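Local coordinates for protein triphenylmethane reductase (Citrobacter sp., PDB 2JL1) that probably reduces triphenylmethane dyes with electrons from NADPH, binding the dinucleotide in a Rossmann-type fold of the NmrA-like family, at residues G66-L71 with V99-Y104; Q211-V216 with E279-A284. All coordinates share one frame; numbering follows the deposited sequence.

Interaction 1: residues G66-L71 with V99-Y104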
loop_
_atom_site.group_PDB
_atom_site.type_symbol
_atom_site.label_atom_id
_atom_site.label_comp_id
_atom_site.label_asym_id
_atom_site.label_seq_id
_atom_site.Cartn_x
_atom_site.Cartn_y
_atom_site.Cartn_z
ATOM N N GLY A 66 -9.035 -22.606 7.611
ATOM C CA GLY A 66 -10.021 -22.726 8.664
ATOM C C GLY A 66 -9.926 -21.756 9.821
ATOM O O GLY A 66 -10.708 -21.870 10.759
ATOM N N VAL A 67 -8.997 -20.795 9.791
ATOM C CA VAL A 67 -8.940 -19.827 10.903
ATOM C C VAL A 67 -9.980 -18.715 10.768
ATOM O O VAL A 67 -10.184 -18.141 9.688
ATOM C CB VAL A 67 -7.486 -19.320 11.287
ATOM C CG1 VAL A 67 -6.423 -20.346 10.952
ATOM C CG2 VAL A 67 -7.156 -18.008 10.666
ATOM N N SER A 68 -10.666 -18.455 11.879
ATOM C CA SER A 68 -11.712 -17.457 11.952
ATOM C C SER A 68 -11.123 -16.050 12.097
ATOM O O SER A 68 -11.392 -15.174 11.277
ATOM C CB SER A 68 -12.633 -17.772 13.129
ATOM O OG SER A 68 -13.550 -16.716 13.335
ATOM N N LYS A 69 -10.307 -15.846 13.128
ATOM C CA LYS A 69 -9.655 -14.549 13.354
ATOM C C LYS A 69 -8.133 -14.643 13.256
ATOM O O LYS A 69 -7.518 -15.459 13.943
ATOM C CB LYS A 69 -10.014 -14.016 14.738
ATOM C CG LYS A 69 -11.461 -13.670 14.941
ATOM C CD LYS A 69 -11.759 -13.524 16.426
ATOM C CE LYS A 69 -13.012 -12.714 16.667
ATOM N NZ LYS A 69 -13.505 -12.959 18.052
ATOM N N LEU A 70 -7.527 -13.766 12.452
ATOM C CA LEU A 70 -6.070 -13.777 12.256
ATOM C C LEU A 70 -5.422 -12.520 12.802
ATOM O O LEU A 70 -5.799 -11.404 12.418
ATOM C CB LEU A 70 -5.711 -13.924 10.764
ATOM C CG LEU A 70 -4.209 -13.880 10.420
ATOM C CD1 LEU A 70 -3.451 -15.075 11.008
ATOM C CD2 LEU A 70 -3.946 -13.731 8.915
ATOM N N LEU A 71 -4.447 -12.688 13.695
ATOM C CA LEU A 71 -3.596 -11.542 14.066
ATOM C C LEU A 71 -2.316 -11.630 13.240
ATOM O O LEU A 71 -1.465 -12.500 13.463
ATOM C CB LEU A 71 -3.313 -11.478 15.565
ATOM C CG LEU A 71 -2.369 -10.311 15.961
ATOM C CD1 LEU A 71 -3.029 -8.922 15.711
ATOM C CD2 LEU A 71 -1.902 -10.435 17.389
ATOM N N VAL A 99 -10.350 -16.339 5.724
ATOM C CA VAL A 99 -10.215 -15.772 7.076
ATOM C C VAL A 99 -11.355 -14.764 7.277
ATOM O O VAL A 99 -11.616 -13.945 6.398
ATOM C CB VAL A 99 -8.802 -15.145 7.277
ATOM C CG1 VAL A 99 -8.727 -14.304 8.528
ATOM C CG2 VAL A 99 -7.731 -16.242 7.342
ATOM N N LYS A 100 -12.063 -14.872 8.397
ATOM C CA LYS A 100 -13.245 -14.055 8.651
ATOM C C LYS A 100 -12.957 -12.678 9.274
ATOM O O LYS A 100 -13.753 -11.751 9.116
ATOM C CB LYS A 100 -14.236 -14.831 9.528
ATOM C CG LYS A 100 -14.808 -16.093 8.858
ATOM C CD LYS A 100 -15.747 -15.744 7.700
ATOM C CE LYS A 100 -16.301 -16.991 7.026
ATOM N NZ LYS A 100 -15.274 -17.743 6.224
ATOM N N HIS A 101 -11.833 -12.544 9.978
ATOM C CA HIS A 101 -11.445 -11.267 10.610
ATOM C C HIS A 101 -9.930 -11.149 10.597
ATOM O O HIS A 101 -9.249 -12.083 10.981
ATOM C CB HIS A 101 -11.948 -11.166 12.074
ATOM C CG HIS A 101 -13.392 -11.530 12.245
ATOM N ND1 HIS A 101 -14.410 -10.605 12.158
ATOM C CD2 HIS A 101 -13.988 -12.725 12.480
ATOM C CE1 HIS A 101 -15.571 -11.214 12.331
ATOM N NE2 HIS A 101 -15.343 -12.501 12.525
ATOM N N ILE A 102 -9.407 -10.006 10.165
ATOM C CA ILE A 102 -7.972 -9.802 10.218
ATOM C C ILE A 102 -7.584 -8.565 11.054
ATOM O O ILE A 102 -8.047 -7.458 10.781
ATOM C CB ILE A 102 -7.363 -9.743 8.798
ATOM C CG1 ILE A 102 -5.845 -9.608 8.850
ATOM C CG2 ILE A 102 -7.964 -8.597 7.986
ATOM C CD1 ILE A 102 -5.157 -10.345 7.700
ATOM N N ALA A 103 -6.735 -8.768 12.063
ATOM C CA ALA A 103 -6.086 -7.663 12.797
ATOM C C ALA A 103 -4.633 -7.582 12.348
ATOM O O ALA A 103 -3.979 -8.624 12.230
ATOM C CB ALA A 103 -6.140 -7.895 14.311
ATOM N N TYR A 104 -4.129 -6.359 12.154
ATOM C CA TYR A 104 -2.782 -6.123 11.658
ATOM C C TYR A 104 -2.036 -5.097 12.553
ATOM O O TYR A 104 -2.562 -4.023 12.849
ATOM C CB TYR A 104 -2.824 -5.633 10.194
ATOM C CG TYR A 104 -1.453 -5.196 9.688
ATOM C CD1 TYR A 104 -0.397 -6.117 9.575
ATOM C CD2 TYR A 104 -1.196 -3.863 9.397
ATOM C CE1 TYR A 104 0.872 -5.717 9.152
ATOM C CE2 TYR A 104 0.081 -3.449 8.975
ATOM C CZ TYR A 104 1.095 -4.377 8.867
ATOM O OH TYR A 104 2.331 -3.968 8.470
HETATM O O HOH W 1 -15.927 -15.219 12.900
#
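Strands 69-71 and 101-104 run parallel, their axes 4.7 Å apart and 13° from parallel, with Lys69, Leu70 and Leu71 facing His101, Ile102 and Ala103. Leu70 supplies both backbone polar groups at the middle of the pairing. Its N donates to His101 O over 2.8 Å, nearly straight at 170°, and its O accepts Ala103 N. At the start of the pairing Ser68 O takes two amides: His101 N at 3.0 Å and, more weakly, Lys100 N. CA-H...O contacts from Lys69 to His101 O and from Ile102 to Leu70 O accompany these bonds, and one from Leu71 to Ala103 O carries the pairing beyond them.

On the face bearing Leu70 and Ile102 the two side chains lie side by side and point the same way, CD2 of Leu70 being 3.8 Å from CD1 of Ile102. Val99 extends this apolar row, placing CG1 on Leu70 CB and CG2 on Val67 CG2. On the other face Leu71, with CG anti to the backbone N (chi1 178°), carries CD1 across to Ala103 CB, 3.6 Å away. Further back, Lys69 CG leans obliquely on the His101 ring, 3.7 Å from CD2, while its extended chain takes NZ on to Leu186 O. A water in the plane of that ring, at its edge, lies 2.8 Å from NE2 and also bonds Ser68 OG, joining the segments by a polar bridge.

The segments begin and end a beta-alpha-beta crossover through helix 80-96, in a parallel Rossmann-type sheet. Leu71 lies just before the cofactor-binding Ser74 and Gly75, its side chain about 9 Å from the bound NADP. The chemistry therefore grades along the pair: water-bridged polar groups where the strands begin, and a buried apolar pairing with nearly straight backbone bonds toward the cofactor end.

Interaction 2: residues Q211-V216 with E279-A284; sequences QILSEV and ETVKQA
Glu215 is gripped at both carboxylate oxygens: OE2 accepts Gln211 NE2 of its own helix over 2.6 Å, nearly straight at 171°, and OE1 forms a salt bridge with Lys278, which ties this helix to 277-285. OE2 is met on its anti side, well out of the carboxylate plane, whereas the bond lies almost in the amide plane of Gln211. Between the segments themselves the meeting is apolar and centres on Val281, which is approached by three side chains. Its CG2 touches CG2 of Ile212 at 3.8 Å. With CG1 anti to the backbone N (chi1 170°), Val281 offers that second methyl to Leu213 CD1, 4.0 Å away and coming at about a right angle, and to Val216 CG2. Both methyls of Val216 also rest against Lys282 CG, each at 3.9 Å, so the aliphatic root of the lysine borders the apolar patch. The axes approach to 9.9 Å and cross at -56°. Ile212 and Val216 stand four residues apart, as do Leu277, Val281 and Leu285, of which Leu277 meets Ile212 and Leu285 meets Leu213. Spacing and angle together are consistent with ridges-into-grooves packing in which both ridges are formed by residues four apart.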
loop_
_atom_site.group_PDB
_atom_site.type_symbol
_atom_site.label_atom_id
_atom_site.label_comp_id
_atom_site.label_asym_id
_atom_site.label_seq_id
_atom_site.Cartn_x
_atom_site.Cartn_y
_atom_site.Cartn_z
ATOM N N GLN A 211 16.123 11.290 34.616
ATOM C CA GLN A 211 15.722 11.711 35.971
ATOM C C GLN A 211 15.077 10.543 36.671
ATOM O O GLN A 211 15.386 10.282 37.822
ATOM C CB GLN A 211 14.779 12.948 35.954
ATOM C CG GLN A 211 14.104 13.277 37.318
ATOM C CD GLN A 211 15.059 13.821 38.384
ATOM O OE1 GLN A 211 16.076 14.453 38.070
ATOM N NE2 GLN A 211 14.730 13.576 39.661
ATOM N N ILE A 212 14.216 9.815 35.968
ATOM C CA ILE A 212 13.628 8.593 36.504
ATOM C C ILE A 212 14.683 7.524 36.805
ATOM O O ILE A 212 14.637 6.907 37.869
ATOM C CB ILE A 212 12.519 8.025 35.564
ATOM C CG1 ILE A 212 11.271 8.925 35.591
ATOM C CG2 ILE A 212 12.142 6.625 35.955
ATOM C CD1 ILE A 212 10.337 8.687 34.399
ATOM N N LEU A 213 15.623 7.289 35.883
ATOM C CA LEU A 213 16.730 6.341 36.136
ATOM C C LEU A 213 17.572 6.749 37.359
ATOM O O LEU A 213 17.997 5.888 38.159
ATOM C CB LEU A 213 17.624 6.239 34.902
ATOM C CG LEU A 213 18.629 5.104 34.660
ATOM C CD1 LEU A 213 18.073 3.731 35.024
ATOM C CD2 LEU A 213 19.073 5.161 33.187
ATOM N N SER A 214 17.855 8.046 37.474
ATOM C CA SER A 214 18.499 8.614 38.662
ATOM C C SER A 214 17.736 8.310 39.961
ATOM O O SER A 214 18.329 7.855 40.946
ATOM C CB SER A 214 18.635 10.130 38.494
ATOM O OG SER A 214 19.497 10.433 37.412
ATOM N N GLU A 215 16.418 8.540 39.949
ATOM C CA GLU A 215 15.552 8.282 41.107
ATOM C C GLU A 215 15.544 6.821 41.522
ATOM O O GLU A 215 15.745 6.529 42.686
ATOM C CB GLU A 215 14.109 8.751 40.858
ATOM C CG GLU A 215 13.925 10.250 41.006
ATOM C CD GLU A 215 12.736 10.800 40.227
ATOM O OE1 GLU A 215 11.871 10.010 39.773
ATOM O OE2 GLU A 215 12.661 12.042 40.071
ATOM N N VAL A 216 15.330 5.924 40.557
ATOM C CA VAL A 216 15.247 4.476 40.789
ATOM C C VAL A 216 16.580 3.883 41.268
ATOM O O VAL A 216 16.612 3.040 42.175
ATOM C CB VAL A 216 14.766 3.735 39.509
ATOM C CG1 VAL A 216 14.869 2.228 39.653
ATOM C CG2 VAL A 216 13.313 4.088 39.196
ATOM N N GLU A 279 7.709 2.461 36.562
ATOM C CA GLU A 279 7.494 1.014 36.773
ATOM C C GLU A 279 8.223 0.171 35.730
ATOM O O GLU A 279 8.779 -0.883 36.040
ATOM C CB GLU A 279 5.993 0.675 36.807
ATOM C CG GLU A 279 5.637 -0.826 36.923
ATOM C CD GLU A 279 6.110 -1.531 38.220
ATOM O OE1 GLU A 279 6.684 -0.885 39.146
ATOM O OE2 GLU A 279 5.878 -2.767 38.317
ATOM N N THR A 280 8.238 0.650 34.486
ATOM C CA THR A 280 8.964 -0.043 33.422
ATOM C C THR A 280 10.467 0.043 33.668
ATOM O O THR A 280 11.184 -0.933 33.456
ATOM C CB THR A 280 8.544 0.491 32.009
ATOM O OG1 THR A 280 7.120 0.340 31.863
ATOM C CG2 THR A 280 9.235 -0.287 30.903
ATOM N N VAL A 281 10.948 1.202 34.119
ATOM C CA VAL A 281 12.376 1.349 34.447
ATOM C C VAL A 281 12.754 0.380 35.590
ATOM O O VAL A 281 13.782 -0.309 35.523
ATOM C CB VAL A 281 12.770 2.827 34.784
ATOM C CG1 VAL A 281 14.180 2.913 35.359
ATOM C CG2 VAL A 281 12.647 3.732 33.534
ATOM N N LYS A 282 11.907 0.302 36.616
ATOM C CA LYS A 282 12.185 -0.594 37.740
ATOM C C LYS A 282 12.279 -2.040 37.290
ATOM O O LYS A 282 13.195 -2.746 37.702
ATOM C CB LYS A 282 11.161 -0.464 38.856
ATOM C CG LYS A 282 11.246 0.819 39.640
ATOM C CD LYS A 282 10.330 0.711 40.849
ATOM C CE LYS A 282 9.915 2.061 41.377
ATOM N NZ LYS A 282 9.147 1.875 42.650
ATOM N N GLN A 283 11.327 -2.472 36.459
ATOM C CA GLN A 283 11.308 -3.833 35.921
ATOM C C GLN A 283 12.556 -4.114 35.094
ATOM O O GLN A 283 13.186 -5.162 35.252
ATOM C CB GLN A 283 10.063 -4.063 35.053
ATOM C CG GLN A 283 8.761 -4.217 35.828
ATOM C CD GLN A 283 7.528 -4.053 34.952
ATOM O OE1 GLN A 283 7.624 -3.959 33.721
ATOM N NE2 GLN A 283 6.359 -4.013 35.580
ATOM N N ALA A 284 12.915 -3.178 34.219
ATOM C CA ALA A 284 14.070 -3.336 33.325
ATOM C C ALA A 284 15.364 -3.583 34.100
ATOM O O ALA A 284 16.224 -4.351 33.671
ATOM C CB ALA A 284 14.225 -2.107 32.432
#

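Interaction 1 closes before interaction 2 opens along the chain, and the two share no helix or strand. Their centres are 38 Å apart, the nearest atoms about 20 Å, and they lie on opposite sides of the chain's centre. The first joins neighbouring strands 69-72 and 101-107 in the middle of the seven-stranded parallel sheet, close to the NADP site. The second packs helix 206-217 against helix 277-285, bringing the C-terminal helix back onto helix 206-217, the segments being 63 residues apart, away from the annotated sites. The two contacts thus differ in kind: backbone bonds and side chains join strands in the sheet, whereas side-chain packing joins the two helices.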